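Local coordinates for HD domain protein (Enterococcus faecalis, PDB 4LRL) that probably hydrolyses deoxyribonucleoside triphosphates as an allosterically regulated, metal-binding phosphohydrolase of the HD-domain family, at residues E288-P293 with F307-F312; E154-Q159 with F312-Y317. All blocks are in the same frame, centred on the assembly; numbering follows the deposited sequence.

Overall arrangement
The two contacts share Phe-312, and their centres are 19 Å apart; helix 305-308 and helix 314-318 are consecutive in the chain. In contact 1 the C-terminal end of helix 270-291 meets the short helix 305-308 and the turn after it; in contact 2 the next helix, 314-318, packs on helix 153-162 of the HD domain. Phe-307 couples them: its CZ lies 3.4 Å from CA of Tyr-317. Contact 1 is the more peripheral, its centre about 26 Å from the centre of the chain against 18 Å for contact 2, and is remote from the known ligand sites. Contact 2 is nearer the metal centre, with the side chain of Tyr-317 about 13 Å from the bound nickel ion.

Contact 1: residues E288-P293 with F307-F312; sequences ELFENP and FFKGDF
A chi1 of -173° turns the Phe-290 ring away from its own backbone N and off the last turn of helix 270-291, toward Phe-308, whose own ring is swung back beside its backbone N (chi1 -68°). This is helix-end packing within the HD-associated region: the C-terminal turn of the long helix meets the short helix 305-308 and the turn after it, where a Schellman motif has Gly-310 taking the positive phi.

The two phenyl rings meet neither as a parallel stack nor as a T. Their planes are inclined at 32° and their centroids are 5.1 Å apart. CD1 of Phe-308 lies over one face of the Phe-290 ring, displaced toward its rim and 3.7 Å from CG of Phe-290. The tighter touch comes from the methylene, since CD2 of Phe-290 is 3.4 Å from CB of Phe-308. Phe-290 is thus held by both the ring and the root of its partner, and it also touches Val-305 at the start of the short helix. Phe-308, the more deeply buried of the pair, reaches Phe-149 as well, so this ring links the contact to helix 142-149.

Glu-291 runs alongside on the more exposed side. Its OE2 makes a salt bridge with Lys-287, one turn back on the same helix, and comes no nearer than 3.9 Å to the carbonyl O of Phe-308. Lys-309 contributes its aliphatic stem: CG lies at the edge of the Phe-290 ring, near its plane, 3.9 Å from CE2 of Phe-290.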
loop_
_atom_site.group_PDB
_atom_site.type_symbol
_atom_site.label_atom_id
_atom_site.label_comp_id
_atom_site.label_asym_id
_atom_site.label_seq_id
_atom_site.Cartn_x
_atom_site.Cartn_y
_atom_site.Cartn_z
ATOM N N GLU C 288 -45.113 16.000 -0.701
ATOM C CA GLU C 288 -46.098 16.932 -1.259
ATOM C C GLU C 288 -47.290 16.209 -1.837
ATOM O O GLU C 288 -48.426 16.650 -1.670
ATOM C CB GLU C 288 -45.477 17.801 -2.345
ATOM C CG GLU C 288 -44.617 18.916 -1.802
ATOM C CD GLU C 288 -43.821 19.599 -2.891
ATOM O OE1 GLU C 288 -43.357 18.893 -3.819
ATOM O OE2 GLU C 288 -43.661 20.838 -2.813
ATOM N N LEU C 289 -47.015 15.103 -2.528
ATOM C CA LEU C 289 -48.058 14.302 -3.158
ATOM C C LEU C 289 -48.964 13.663 -2.107
ATOM O O LEU C 289 -50.179 13.611 -2.279
ATOM C CB LEU C 289 -47.449 13.253 -4.093
ATOM C CG LEU C 289 -46.922 13.737 -5.451
ATOM C CD1 LEU C 289 -46.203 12.593 -6.163
ATOM C CD2 LEU C 289 -48.024 14.309 -6.331
ATOM N N PHE C 290 -48.361 13.221 -1.007
ATOM C CA PHE C 290 -49.090 12.675 0.127
ATOM C C PHE C 290 -49.970 13.727 0.814
ATOM O O PHE C 290 -51.016 13.393 1.372
ATOM C CB PHE C 290 -48.104 12.069 1.132
ATOM C CG PHE C 290 -48.764 11.337 2.265
ATOM C CD1 PHE C 290 -49.237 10.037 2.090
ATOM C CD2 PHE C 290 -48.913 11.946 3.508
ATOM C CE1 PHE C 290 -49.848 9.356 3.141
ATOM C CE2 PHE C 290 -49.523 11.276 4.562
ATOM C CZ PHE C 290 -49.992 9.978 4.378
ATOM N N GLU C 291 -49.536 14.989 0.773
ATOM C CA GLU C 291 -50.253 16.092 1.424
ATOM C C GLU C 291 -51.354 16.683 0.544
ATOM O O GLU C 291 -52.249 17.357 1.046
ATOM C CB GLU C 291 -49.287 17.201 1.864
ATOM C CG GLU C 291 -48.487 16.890 3.117
ATOM C CD GLU C 291 -47.239 17.765 3.268
ATOM O OE1 GLU C 291 -46.847 18.467 2.304
ATOM O OE2 GLU C 291 -46.641 17.742 4.361
ATOM N N ASN C 292 -51.277 16.431 -0.761
ATOM C CA ASN C 292 -52.289 16.890 -1.708
ATOM C C ASN C 292 -53.586 16.097 -1.550
ATOM O O ASN C 292 -53.582 14.879 -1.739
ATOM C CB ASN C 292 -51.767 16.764 -3.142
ATOM C CG ASN C 292 -52.617 17.522 -4.160
ATOM O OD1 ASN C 292 -53.852 17.541 -4.094
ATOM N ND2 ASN C 292 -51.948 18.137 -5.127
ATOM N N PRO C 293 -54.701 16.786 -1.213
ATOM C CA PRO C 293 -56.004 16.120 -1.041
ATOM C C PRO C 293 -56.602 15.575 -2.348
ATOM O O PRO C 293 -57.356 14.599 -2.319
ATOM C CB PRO C 293 -56.897 17.229 -0.466
ATOM C CG PRO C 293 -56.275 18.499 -0.915
ATOM C CD PRO C 293 -54.792 18.239 -0.964
ATOM N N PHE C 307 -43.515 9.875 8.784
ATOM C CA PHE C 307 -42.605 10.976 8.490
ATOM C C PHE C 307 -43.218 12.012 7.540
ATOM O O PHE C 307 -42.983 13.213 7.700
ATOM C CB PHE C 307 -41.258 10.423 7.992
ATOM C CG PHE C 307 -40.615 9.487 8.977
ATOM C CD1 PHE C 307 -39.760 9.975 9.960
ATOM C CD2 PHE C 307 -40.923 8.132 8.967
ATOM C CE1 PHE C 307 -39.199 9.121 10.893
ATOM C CE2 PHE C 307 -40.379 7.273 9.898
ATOM C CZ PHE C 307 -39.513 7.764 10.862
ATOM N N PHE C 308 -44.015 11.553 6.574
ATOM C CA PHE C 308 -44.839 12.462 5.773
ATOM C C PHE C 308 -45.733 13.310 6.678
ATOM O O PHE C 308 -45.869 14.519 6.477
ATOM C CB PHE C 308 -45.734 11.693 4.802
ATOM C CG PHE C 308 -45.001 10.983 3.702
ATOM C CD1 PHE C 308 -45.507 9.795 3.183
ATOM C CD2 PHE C 308 -43.825 11.496 3.167
ATOM C CE1 PHE C 308 -44.849 9.120 2.151
ATOM C CE2 PHE C 308 -43.159 10.828 2.136
ATOM C CZ PHE C 308 -43.674 9.639 1.629
ATOM N N LYS C 309 -46.334 12.668 7.678
ATOM C CA LYS C 309 -47.303 13.316 8.567
ATOM C C LYS C 309 -46.650 14.259 9.582
ATOM O O LYS C 309 -47.345 15.048 10.230
ATOM C CB LYS C 309 -48.122 12.257 9.319
ATOM C CG LYS C 309 -49.120 11.478 8.468
ATOM C CD LYS C 309 -49.700 10.299 9.255
ATOM C CE LYS C 309 -50.965 9.746 8.604
ATOM N NZ LYS C 309 -51.572 8.619 9.383
ATOM N N GLY C 310 -45.328 14.164 9.726
ATOM C CA GLY C 310 -44.587 14.917 10.743
ATOM C C GLY C 310 -44.897 14.453 12.158
ATOM O O GLY C 310 -44.936 15.257 13.096
ATOM N N ASP C 311 -45.120 13.150 12.309
ATOM C CA ASP C 311 -45.513 12.568 13.586
ATOM C C ASP C 311 -45.041 11.119 13.610
ATOM O O ASP C 311 -45.749 10.215 13.160
ATOM C CB ASP C 311 -47.038 12.655 13.757
ATOM C CG ASP C 311 -47.505 12.315 15.170
ATOM O OD1 ASP C 311 -46.701 11.823 15.995
ATOM O OD2 ASP C 311 -48.700 12.541 15.461
ATOM N N PHE C 312 -43.832 10.906 14.120
ATOM C CA PHE C 312 -43.267 9.559 14.196
ATOM C C PHE C 312 -42.798 9.183 15.600
ATOM O O PHE C 312 -42.483 10.048 16.422
ATOM C CB PHE C 312 -42.127 9.392 13.187
ATOM C CG PHE C 312 -40.919 10.239 13.481
ATOM C CD1 PHE C 312 -39.874 9.737 14.260
ATOM C CD2 PHE C 312 -40.817 11.533 12.964
ATOM C CE1 PHE C 312 -38.750 10.515 14.533
ATOM C CE2 PHE C 312 -39.702 12.317 13.232
ATOM C CZ PHE C 312 -38.663 11.805 14.022
#

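Contact 2: residues E154-Q159 with F312-Y317; sequences EAITVQ and FTLQEY
Ile-156 lies over a face of the Tyr-317 ring, the two side chains coming from opposite directions across a buried interface. The CD1 methyl sits 3.8 Å from the ring centroid and 22° off the normal, a CH-pi contact displaced toward the phenol end: the methyl is 3.6 Å from CZ of Tyr-317. The other branch covers the neighbouring rim, with CG2 of Ile-156 3.6 Å from CE2 of Tyr-317. Both branches of the isoleucine therefore lie against the same aromatic group. Beside them Leu-314 adds a looser apolar contact, its CD1 4.3 Å from CG2 of Ile-156. Gln-159, one turn further along its helix, runs antiparallel to the Leu-314 side chain and lays OE1 4.1 Å from CB of Leu-314, a loose approach at the border of the apolar patch.

What presents the tyrosine is a chi1 of -178°, which carries its ring away from the backbone N and out toward helix 153-162. The far end is then fixed by a hydrogen bond between Tyr-317 OH and the carbonyl O of Gly-137, while Phe-307 packs against the same residue.

Behind this, the start of helix 314-318 is set by a capping box. Thr-313 N donates to Glu-316 OE1 at 3.0 Å, approaching from above the carboxylate plane, and Glu-316 N returns a weak bond to OG1 of Thr-313, 3.5 Å long. Both stay within the first turn and leave the apolar side of the helix to Leu-314 and Tyr-317. Overall this is interhelical packing between the HD domain and the HD-associated region, with a capping box at the N-terminus of the smaller helix.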
loop_
_atom_site.group_PDB
_atom_site.type_symbol
_atom_site.label_atom_id
_atom_site.label_comp_id
_atom_site.label_asym_id
_atom_site.label_seq_id
_atom_site.Cartn_x
_atom_site.Cartn_y
_atom_site.Cartn_z
ATOM N N GLU C 154 -28.494 13.294 16.544
ATOM C CA GLU C 154 -28.009 13.375 17.918
ATOM C C GLU C 154 -29.166 13.221 18.920
ATOM O O GLU C 154 -29.069 12.425 19.857
ATOM C CB GLU C 154 -27.213 14.657 18.179
ATOM C CG GLU C 154 -26.705 14.717 19.623
ATOM C CD GLU C 154 -25.725 15.837 19.901
ATOM O OE1 GLU C 154 -24.570 15.757 19.414
ATOM O OE2 GLU C 154 -26.110 16.774 20.637
ATOM N N ALA C 155 -30.261 13.956 18.710
ATOM C CA ALA C 155 -31.449 13.793 19.549
ATOM C C ALA C 155 -31.911 12.330 19.579
ATOM O O ALA C 155 -32.219 11.797 20.639
ATOM C CB ALA C 155 -32.585 14.715 19.091
ATOM N N ILE C 156 -31.929 11.686 18.416
ATOM C CA ILE C 156 -32.372 10.298 18.304
ATOM C C ILE C 156 -31.405 9.315 18.963
ATOM O O ILE C 156 -31.837 8.363 19.615
ATOM C CB ILE C 156 -32.665 9.919 16.845
ATOM C CG1 ILE C 156 -33.905 10.683 16.371
ATOM C CG2 ILE C 156 -32.877 8.416 16.704
ATOM C CD1 ILE C 156 -33.932 10.956 14.889
ATOM N N THR C 157 -30.107 9.559 18.802
ATOM C CA THR C 157 -29.084 8.799 19.502
ATOM C C THR C 157 -29.349 8.801 21.007
ATOM O O THR C 157 -29.372 7.738 21.629
ATOM C CB THR C 157 -27.670 9.353 19.222
ATOM O OG1 THR C 157 -27.377 9.204 17.834
ATOM C CG2 THR C 157 -26.618 8.595 20.017
ATOM N N VAL C 158 -29.559 9.992 21.572
ATOM C CA VAL C 158 -29.820 10.143 23.000
ATOM C C VAL C 158 -31.095 9.397 23.374
ATOM O O VAL C 158 -31.138 8.712 24.397
ATOM C CB VAL C 158 -29.904 11.642 23.417
ATOM C CG1 VAL C 158 -30.433 11.800 24.852
ATOM C CG2 VAL C 158 -28.544 12.310 23.257
ATOM N N GLN C 159 -32.119 9.525 22.533
ATOM C CA GLN C 159 -33.365 8.776 22.694
ATOM C C GLN C 159 -33.128 7.268 22.782
ATOM O O GLN C 159 -33.660 6.612 23.670
ATOM C CB GLN C 159 -34.320 9.054 21.532
ATOM C CG GLN C 159 -35.122 10.332 21.637
ATOM C CD GLN C 159 -36.119 10.472 20.499
ATOM O OE1 GLN C 159 -36.757 9.499 20.086
ATOM N NE2 GLN C 159 -36.259 11.689 19.984
ATOM N N PHE C 312 -43.832 10.906 14.120
ATOM C CA PHE C 312 -43.267 9.559 14.196
ATOM C C PHE C 312 -42.798 9.183 15.600
ATOM O O PHE C 312 -42.483 10.048 16.422
ATOM C CB PHE C 312 -42.127 9.392 13.187
ATOM C CG PHE C 312 -40.919 10.239 13.481
ATOM C CD1 PHE C 312 -39.874 9.737 14.260
ATOM C CD2 PHE C 312 -40.817 11.533 12.964
ATOM C CE1 PHE C 312 -38.750 10.515 14.533
ATOM C CE2 PHE C 312 -39.702 12.317 13.232
ATOM C CZ PHE C 312 -38.663 11.805 14.022
ATOM N N THR C 313 -42.757 7.881 15.860
ATOM C CA THR C 313 -42.217 7.358 17.106
ATOM C C THR C 313 -40.813 6.809 16.860
ATOM O O THR C 313 -40.386 6.645 15.707
ATOM C CB THR C 313 -43.114 6.251 17.695
ATOM O OG1 THR C 313 -43.223 5.173 16.757
ATOM C CG2 THR C 313 -44.509 6.797 18.002
ATOM N N LEU C 314 -40.096 6.547 17.947
ATOM C CA LEU C 314 -38.777 5.951 17.862
ATOM C C LEU C 314 -38.813 4.650 17.057
ATOM O O LEU C 314 -38.022 4.471 16.127
ATOM C CB LEU C 314 -38.199 5.720 19.263
ATOM C CG LEU C 314 -36.787 5.113 19.328
ATOM C CD1 LEU C 314 -35.790 5.825 18.414
ATOM C CD2 LEU C 314 -36.286 5.087 20.770
ATOM N N GLN C 315 -39.746 3.767 17.407
ATOM C CA GLN C 315 -39.906 2.463 16.750
ATOM C C GLN C 315 -40.132 2.549 15.238
ATOM O O GLN C 315 -39.657 1.694 14.492
ATOM C CB GLN C 315 -41.040 1.653 17.402
ATOM C CG GLN C 315 -40.808 1.296 18.860
ATOM C CD GLN C 315 -39.676 0.290 19.071
ATOM O OE1 GLN C 315 -38.990 -0.112 18.124
ATOM N NE2 GLN C 315 -39.485 -0.126 20.323
ATOM N N GLU C 316 -40.858 3.578 14.804
ATOM C CA GLU C 316 -41.101 3.820 13.384
ATOM C C GLU C 316 -39.839 4.285 12.681
ATOM O O GLU C 316 -39.591 3.931 11.517
ATOM C CB GLU C 316 -42.227 4.837 13.194
ATOM C CG GLU C 316 -43.621 4.213 13.289
ATOM C CD GLU C 316 -44.703 5.214 13.652
ATOM O OE1 GLU C 316 -44.382 6.403 13.859
ATOM O OE2 GLU C 316 -45.882 4.806 13.736
ATOM N N TYR C 317 -39.045 5.078 13.389
ATOM C CA TYR C 317 -37.778 5.561 12.860
ATOM C C TYR C 317 -36.772 4.418 12.689
ATOM O O TYR C 317 -36.153 4.293 11.640
ATOM C CB TYR C 317 -37.208 6.649 13.765
ATOM C CG TYR C 317 -35.915 7.263 13.275
ATOM C CD1 TYR C 317 -35.919 8.343 12.396
ATOM C CD2 TYR C 317 -34.680 6.777 13.719
ATOM C CE1 TYR C 317 -34.724 8.909 11.955
ATOM C CE2 TYR C 317 -33.489 7.342 13.302
ATOM C CZ TYR C 317 -33.511 8.402 12.423
ATOM O OH TYR C 317 -32.320 8.954 12.020
#